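Local coordinates for protein 3-dehydroquinate dehydratase (PDB 2UYG) that probably catalyses the trans-dehydration of 3-dehydroquinate to 3-dehydroshikimate through an enolate intermediate, the third step of the shikimate route to chorismate, at residues 31-34 and 35-38; 60-64 and 65-69; 72-75 and 76-80. All coordinates share one frame; numbering follows the deposited sequence.

Interaction 1: 31-34 and 35-38; sequences ALCE and AWGA
Leu32 lies over one face of the Trp36 indole, one helical turn further on, and the two side chains run side by side in the same direction. CB of Leu32 stands 3.9 Å from the centroid of the Trp36 six-membered ring, 20° off the ring normal, a CH-pi contact; CG of Leu32 reaches CH2 of Trp36 at 3.6 Å. The same face also carries Leu32 O, 3.0 Å above the Trp36 ring plane and offset toward the rim. The ring folds back this way because CG of Trp36 sits anti to its carbonyl carbon, beside the backbone N (chi1 -75°). A branched aliphatic suits position 32: its CB and CG lie along the broad indole face. Underneath, Trp36 N bonds to Leu32 O at 2.9 Å. SG of the small, buried Cys33 comes no nearer to CE3 of Trp36 than 4.5 Å, a loose contact, and touches Tyr131, while Trp36 continues onto Leu129, Lys132 and Leu135 of helix 129-140. This i to i+4 pair sits on helix 26-39, where Cys33 and Gly37 are buried but Glu34, Ala35 and Ala38 exposed, within the beta-alpha-beta unit strand 2-6, helix 26-39, strand 44-48 of the flavodoxin-like fold.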
loop_
_atom_site.group_PDB
_atom_site.type_symbol
_atom_site.label_atom_id
_atom_site.label_comp_id
_atom_site.label_asym_id
_atom_site.label_seq_id
_atom_site.Cartn_x
_atom_site.Cartn_y
_atom_site.Cartn_z
ATOM N N ALA A 31 -26.308 11.880 -33.615
ATOM C CA ALA A 31 -26.856 11.704 -34.945
ATOM C C ALA A 31 -26.322 10.380 -35.465
ATOM O O ALA A 31 -27.074 9.605 -35.986
ATOM C CB ALA A 31 -26.503 12.901 -35.883
ATOM N N LEU A 32 -25.037 10.110 -35.218
ATOM C CA LEU A 32 -24.420 8.833 -35.524
ATOM C C LEU A 32 -25.127 7.662 -34.816
ATOM O O LEU A 32 -25.450 6.656 -35.425
ATOM C CB LEU A 32 -22.990 8.877 -35.084
ATOM C CG LEU A 32 -21.824 9.100 -36.042
ATOM C CD1 LEU A 32 -22.210 9.475 -37.430
ATOM C CD2 LEU A 32 -20.819 10.034 -35.398
ATOM N N CYS A 33 -25.355 7.817 -33.520
ATOM C CA CYS A 33 -26.025 6.791 -32.797
ATOM C C CYS A 33 -27.451 6.551 -33.346
ATOM O O CYS A 33 -27.851 5.405 -33.446
ATOM C CB CYS A 33 -26.054 7.108 -31.295
ATOM S SG CYS A 33 -24.482 7.096 -30.367
ATOM N N GLU A 34 -28.221 7.596 -33.663
ATOM C CA GLU A 34 -29.548 7.455 -34.321
ATOM C C GLU A 34 -29.437 6.648 -35.627
ATOM O O GLU A 34 -30.241 5.764 -35.876
ATOM C CB GLU A 34 -30.215 8.835 -34.615
ATOM C CG GLU A 34 -30.677 9.105 -36.099
ATOM C CD GLU A 34 -30.058 10.356 -36.804
ATOM O OE1 GLU A 34 -30.594 11.509 -36.616
ATOM O OE2 GLU A 34 -29.066 10.213 -37.585
ATOM N N ALA A 35 -28.450 6.948 -36.459
ATOM C CA ALA A 35 -28.381 6.308 -37.752
ATOM C C ALA A 35 -27.941 4.843 -37.556
ATOM O O ALA A 35 -28.439 3.923 -38.227
ATOM C CB ALA A 35 -27.412 7.100 -38.695
ATOM N N TRP A 36 -27.057 4.585 -36.594
ATOM C CA TRP A 36 -26.620 3.214 -36.340
ATOM C C TRP A 36 -27.749 2.365 -35.800
ATOM O O TRP A 36 -27.936 1.181 -36.159
ATOM C CB TRP A 36 -25.457 3.197 -35.347
ATOM C CG TRP A 36 -24.162 3.634 -35.929
ATOM C CD1 TRP A 36 -23.713 3.399 -37.213
ATOM C CD2 TRP A 36 -23.145 4.415 -35.293
ATOM N NE1 TRP A 36 -22.486 3.989 -37.397
ATOM C CE2 TRP A 36 -22.101 4.616 -36.251
ATOM C CE3 TRP A 36 -22.972 4.933 -33.991
ATOM C CZ2 TRP A 36 -20.920 5.324 -35.963
ATOM C CZ3 TRP A 36 -21.790 5.659 -33.706
ATOM C CH2 TRP A 36 -20.799 5.863 -34.705
ATOM N N GLY A 37 -28.509 2.938 -34.886
ATOM C CA GLY A 37 -29.618 2.200 -34.314
ATOM C C GLY A 37 -30.558 1.849 -35.466
ATOM O O GLY A 37 -30.906 0.682 -35.629
ATOM N N ALA A 38 -30.911 2.866 -36.246
ATOM C CA ALA A 38 -31.875 2.768 -37.301
ATOM C C ALA A 38 -31.393 1.827 -38.371
ATOM O O ALA A 38 -32.181 0.963 -38.774
ATOM C CB ALA A 38 -32.167 4.151 -37.916
#

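Interaction 2: 60-64 and 65-69; sequences QQAHQ and EGFLA
Ala62 and Phe67 meet across a Schellman motif, the turn by which the chain leaves helix 52-61 and heads for strand 69-73. Its two defining bonds are Phe67 N to Ala62 O, at 3.3 Å, and Gly66 N to His63 O, at 3.1 Å; in the second the donor stands well above the carbonyl plane of His63. Gly66 takes a positive phi of 93°, where a CB would be jammed against the preceding carbonyl oxygen, so glycine fits the reversal. The motif brings the Ala62 methyl, CB, to 4.3 Å from CD2 of Phe67, the usual apolar pairing across such a cap, and Ala62 O lies at the edge of the Phe67 ring, near its plane. A small residue suits the buried position 62, next to Leu3, and the phenylalanine continues onto Met1 and Leu3, tying the turn to the first strand.

On the exposed surface of the turn Gln61 and Glu65 cross at about a right angle, their amide and carboxylate planes 61° apart, and they meet through OE2 of Glu65 and CB of Gln61 at 3.7 Å. Both polar chains suit an exposed position, and since each touches a crystal neighbour their poses may owe something to the lattice. Below them Glu65 N gives a bond to Gln61 O at 3.3 Å and a weak one to Ala62 O. The extended Glu65 chain carries its other oxygen to the aromatic rim: OE1 of Glu65 lies in the plane of the Phe67 ring, 3.8 Å from CE2 of Phe67.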
loop_
_atom_site.group_PDB
_atom_site.type_symbol
_atom_site.label_atom_id
_atom_site.label_comp_id
_atom_site.label_asym_id
_atom_site.label_seq_id
_atom_site.Cartn_x
_atom_site.Cartn_y
_atom_site.Cartn_z
ATOM N N GLN A 60 -32.305 4.960 -13.347
ATOM C CA GLN A 60 -33.319 4.333 -12.474
ATOM C C GLN A 60 -34.669 4.176 -13.174
ATOM O O GLN A 60 -35.317 3.080 -13.089
ATOM C CB GLN A 60 -33.532 5.142 -11.185
ATOM C CG GLN A 60 -32.505 5.044 -10.101
ATOM C CD GLN A 60 -32.765 6.063 -8.955
ATOM O OE1 GLN A 60 -33.670 6.882 -9.022
ATOM N NE2 GLN A 60 -31.966 6.015 -7.958
ATOM N N GLN A 61 -35.116 5.242 -13.827
ATOM C CA GLN A 61 -36.525 5.340 -14.337
ATOM C C GLN A 61 -36.531 4.680 -15.767
ATOM O O GLN A 61 -37.570 4.461 -16.312
ATOM C CB GLN A 61 -36.991 6.870 -14.372
ATOM C CG GLN A 61 -38.553 7.396 -14.032
ATOM C CD GLN A 61 -38.768 7.870 -12.484
ATOM O OE1 GLN A 61 -38.786 7.032 -11.557
ATOM N NE2 GLN A 61 -38.873 9.192 -12.246
ATOM N N ALA A 62 -35.391 4.381 -16.396
ATOM C CA ALA A 62 -35.388 3.933 -17.800
ATOM C C ALA A 62 -36.362 2.779 -18.203
ATOM O O ALA A 62 -37.048 2.851 -19.249
ATOM C CB ALA A 62 -34.002 3.617 -18.276
ATOM N N HIS A 63 -36.455 1.746 -17.388
ATOM C CA HIS A 63 -37.322 0.616 -17.660
ATOM C C HIS A 63 -38.806 1.023 -17.615
ATOM O O HIS A 63 -39.574 0.466 -18.330
ATOM C CB HIS A 63 -37.103 -0.558 -16.702
ATOM C CG HIS A 63 -37.561 -0.290 -15.297
ATOM N ND1 HIS A 63 -38.766 -0.767 -14.803
ATOM C CD2 HIS A 63 -37.003 0.457 -14.302
ATOM C CE1 HIS A 63 -38.890 -0.367 -13.541
ATOM N NE2 HIS A 63 -37.810 0.329 -13.202
ATOM N N GLN A 64 -39.163 1.973 -16.757
ATOM C CA GLN A 64 -40.534 2.489 -16.604
ATOM C C GLN A 64 -40.953 3.324 -17.814
ATOM O O GLN A 64 -42.149 3.419 -18.147
ATOM C CB GLN A 64 -40.694 3.381 -15.323
ATOM C CG GLN A 64 -40.980 2.715 -14.027
ATOM C CD GLN A 64 -41.293 3.689 -12.861
ATOM O OE1 GLN A 64 -40.409 4.066 -12.144
ATOM N NE2 GLN A 64 -42.562 4.069 -12.698
ATOM N N GLU A 65 -39.979 3.946 -18.464
ATOM C CA GLU A 65 -40.219 4.588 -19.753
ATOM C C GLU A 65 -40.319 3.646 -20.919
ATOM O O GLU A 65 -40.507 4.116 -22.017
ATOM C CB GLU A 65 -39.124 5.597 -20.050
ATOM C CG GLU A 65 -39.367 6.954 -19.381
ATOM C CD GLU A 65 -38.105 7.753 -19.015
ATOM O OE1 GLU A 65 -37.393 8.271 -19.854
ATOM O OE2 GLU A 65 -37.830 7.894 -17.813
ATOM N N GLY A 66 -40.167 2.324 -20.730
ATOM C CA GLY A 66 -40.213 1.391 -21.857
ATOM C C GLY A 66 -38.915 0.984 -22.566
ATOM O O GLY A 66 -38.940 0.133 -23.458
ATOM N N PHE A 67 -37.777 1.582 -22.197
ATOM C CA PHE A 67 -36.467 1.155 -22.732
ATOM C C PHE A 67 -36.111 -0.284 -22.375
ATOM O O PHE A 67 -36.527 -0.782 -21.344
ATOM C CB PHE A 67 -35.393 2.111 -22.204
ATOM C CG PHE A 67 -35.543 3.491 -22.744
ATOM C CD1 PHE A 67 -35.338 3.719 -24.080
ATOM C CD2 PHE A 67 -36.034 4.514 -21.948
ATOM C CE1 PHE A 67 -35.501 4.970 -24.612
ATOM C CE2 PHE A 67 -36.231 5.768 -22.445
ATOM C CZ PHE A 67 -35.966 6.006 -23.774
ATOM N N LEU A 68 -35.390 -0.959 -23.251
ATOM C CA LEU A 68 -34.981 -2.380 -23.085
ATOM C C LEU A 68 -33.530 -2.592 -22.670
ATOM O O LEU A 68 -33.170 -3.650 -22.225
ATOM C CB LEU A 68 -35.277 -3.113 -24.379
ATOM C CG LEU A 68 -34.649 -4.300 -25.184
ATOM C CD1 LEU A 68 -35.669 -4.347 -26.444
ATOM C CD2 LEU A 68 -33.078 -4.367 -25.732
ATOM N N ALA A 69 -32.743 -1.535 -22.721
ATOM C CA ALA A 69 -31.295 -1.563 -22.508
ATOM C C ALA A 69 -30.758 -0.110 -22.418
ATOM O O ALA A 69 -31.343 0.792 -23.009
ATOM C CB ALA A 69 -30.585 -2.332 -23.720
#

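Interaction 3: 72-75 and 76-80; sequences LNPG and ALTHY
The Pro74 ring and the Thr78 side chain cross at about a right angle, while OG1 of the same threonine stands 3.0 Å above one face of the His79 imidazole, offset toward its rim. Both details call for caution: Thr78 CG2 is too close to Gly75 O in the model and chi1 of Thr78, 108°, is not a staggered value, so the placing of either branch is doubtful. The edge of the imidazole is held at both nitrogens, ND1 by His112 O and NE2, weakly, by a glycerol probably from the crystallisation liquor. The Asn73 carboxamide makes an Asx turn: its OD1 accepts from Gly75 N at 2.9 Å, with the donor above the amide plane, and its ND2 bonds to Tyr131 OH. Chi1 of -180° carries the amide to Gly75 N; the two bonds, at OD1 and ND2, hold it, as befits a residue predicted, like His79, to bind substrate.

The Asx turn closes strand 69-73 of the flavodoxin-like sheet, and a 3-10 turn follows at once. Pro74 fits there because its ring fixes phi near the -73° found here, and its CB meets Leu77 CB at 4.1 Å. Gly75 has a phi of 68°, and a CB on it would clash with Ala76 N, so it supplies the bend that side chains resist. Thr78 N bonds to Gly75 O, although the place of that oxygen is less sure. Thr78 also touches His99, the predicted proton donor, and Tyr80 OH bonds to Glu52 OE2 of a neighbouring subunit. A weak bond from Leu77 N to Pro74 O opens the turn; the same 3-10 segment has His79 N bonded to Ala76 O and Tyr80 N to Leu77 O, both at 3.1 Å.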
loop_
_atom_site.group_PDB
_atom_site.type_symbol
_atom_site.label_atom_id
_atom_site.label_comp_id
_atom_site.label_asym_id
_atom_site.label_seq_id
_atom_site.Cartn_x
_atom_site.Cartn_y
_atom_site.Cartn_z
ATOM N N LEU A 72 -24.106 3.460 -21.491
ATOM C CA LEU A 72 -23.744 4.370 -20.460
ATOM C C LEU A 72 -22.291 4.722 -20.458
ATOM O O LEU A 72 -21.453 3.859 -20.301
ATOM C CB LEU A 72 -24.085 3.699 -19.100
ATOM C CG LEU A 72 -23.685 4.458 -17.859
ATOM C CD1 LEU A 72 -24.496 5.710 -17.869
ATOM C CD2 LEU A 72 -24.047 3.642 -16.538
ATOM N N ASN A 73 -22.002 6.017 -20.588
ATOM C CA ASN A 73 -20.683 6.579 -20.551
ATOM C C ASN A 73 -20.751 7.574 -19.392
ATOM O O ASN A 73 -21.224 8.748 -19.591
ATOM C CB ASN A 73 -20.304 7.321 -21.845
ATOM C CG ASN A 73 -18.881 7.911 -21.770
ATOM O OD1 ASN A 73 -18.312 7.960 -20.701
ATOM N ND2 ASN A 73 -18.293 8.263 -22.906
ATOM N N PRO A 74 -20.336 7.183 -18.209
ATOM C CA PRO A 74 -20.450 8.135 -17.095
ATOM C C PRO A 74 -19.433 9.292 -17.134
ATOM O O PRO A 74 -19.461 10.131 -16.242
ATOM C CB PRO A 74 -20.279 7.251 -15.883
ATOM C CG PRO A 74 -20.375 5.704 -16.450
ATOM C CD PRO A 74 -19.909 5.839 -17.795
ATOM N N GLY A 75 -18.492 9.326 -18.104
ATOM C CA GLY A 75 -17.500 10.420 -18.053
ATOM C C GLY A 75 -16.614 10.177 -16.799
ATOM O O GLY A 75 -16.537 9.034 -16.349
ATOM N N ALA A 76 -16.065 11.205 -16.153
ATOM C CA ALA A 76 -15.205 10.974 -14.988
ATOM C C ALA A 76 -15.870 10.240 -13.738
ATOM O O ALA A 76 -15.118 9.727 -12.845
ATOM C CB ALA A 76 -14.627 12.208 -14.548
ATOM N N LEU A 77 -17.203 10.234 -13.689
ATOM C CA LEU A 77 -17.940 9.586 -12.616
ATOM C C LEU A 77 -17.623 8.115 -12.589
ATOM O O LEU A 77 -17.808 7.480 -11.585
ATOM C CB LEU A 77 -19.453 9.744 -12.786
ATOM C CG LEU A 77 -19.990 11.196 -12.635
ATOM C CD1 LEU A 77 -21.464 11.291 -12.973
ATOM C CD2 LEU A 77 -19.686 11.797 -11.309
ATOM N N THR A 78 -17.244 7.546 -13.729
ATOM C CA THR A 78 -16.893 6.154 -13.770
ATOM C C THR A 78 -15.881 5.780 -12.699
ATOM O O THR A 78 -15.881 4.647 -12.132
ATOM C CB THR A 78 -16.406 5.659 -15.244
ATOM O OG1 THR A 78 -15.005 5.419 -15.249
ATOM C CG2 THR A 78 -16.674 6.501 -16.322
ATOM N N HIS A 79 -15.049 6.709 -12.317
ATOM C CA HIS A 79 -13.987 6.353 -11.387
ATOM C C HIS A 79 -14.300 6.675 -9.922
ATOM O O HIS A 79 -13.435 6.436 -9.061
ATOM C CB HIS A 79 -12.670 7.021 -11.775
ATOM C CG HIS A 79 -12.458 7.132 -13.250
ATOM N ND1 HIS A 79 -12.198 6.045 -14.066
ATOM C CD2 HIS A 79 -12.591 8.203 -14.085
ATOM C CE1 HIS A 79 -12.158 6.457 -15.333
ATOM N NE2 HIS A 79 -12.310 7.777 -15.351
ATOM N N TYR A 80 -15.490 7.176 -9.597
ATOM C CA TYR A 80 -15.786 7.379 -8.152
ATOM C C TYR A 80 -17.268 7.309 -7.690
ATOM O O TYR A 80 -17.532 7.185 -6.464
ATOM C CB TYR A 80 -15.093 8.609 -7.631
ATOM C CG TYR A 80 -15.577 9.869 -8.260
ATOM C CD1 TYR A 80 -16.448 10.701 -7.586
ATOM C CD2 TYR A 80 -15.206 10.221 -9.599
ATOM C CE1 TYR A 80 -16.894 11.943 -8.181
ATOM C CE2 TYR A 80 -15.645 11.411 -10.195
ATOM C CZ TYR A 80 -16.471 12.285 -9.486
ATOM O OH TYR A 80 -16.879 13.459 -10.058
#

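In the fold
The three contacts follow one another along the chain and mark different regions of one alpha/beta fold. Interactions 1 and 2 are separated by about 19 Å between centres and about 11 Å between nearest atoms. Interaction 2 passes directly into interaction 3 in sequence, yet their centres are about 20 Å apart. Interaction 3 holds the predicted substrate-binding residues Asn73 and His79, and its Thr78 side chain is about 3 Å from that of His99, the predicted proton donor. Interaction 1, about 23 Å from it between centres, lies on the other side of the chain's centre; even so, the Cys33 side chain comes within about 9 Å of that of Asn73. Interaction 2 lies away from the annotated sites.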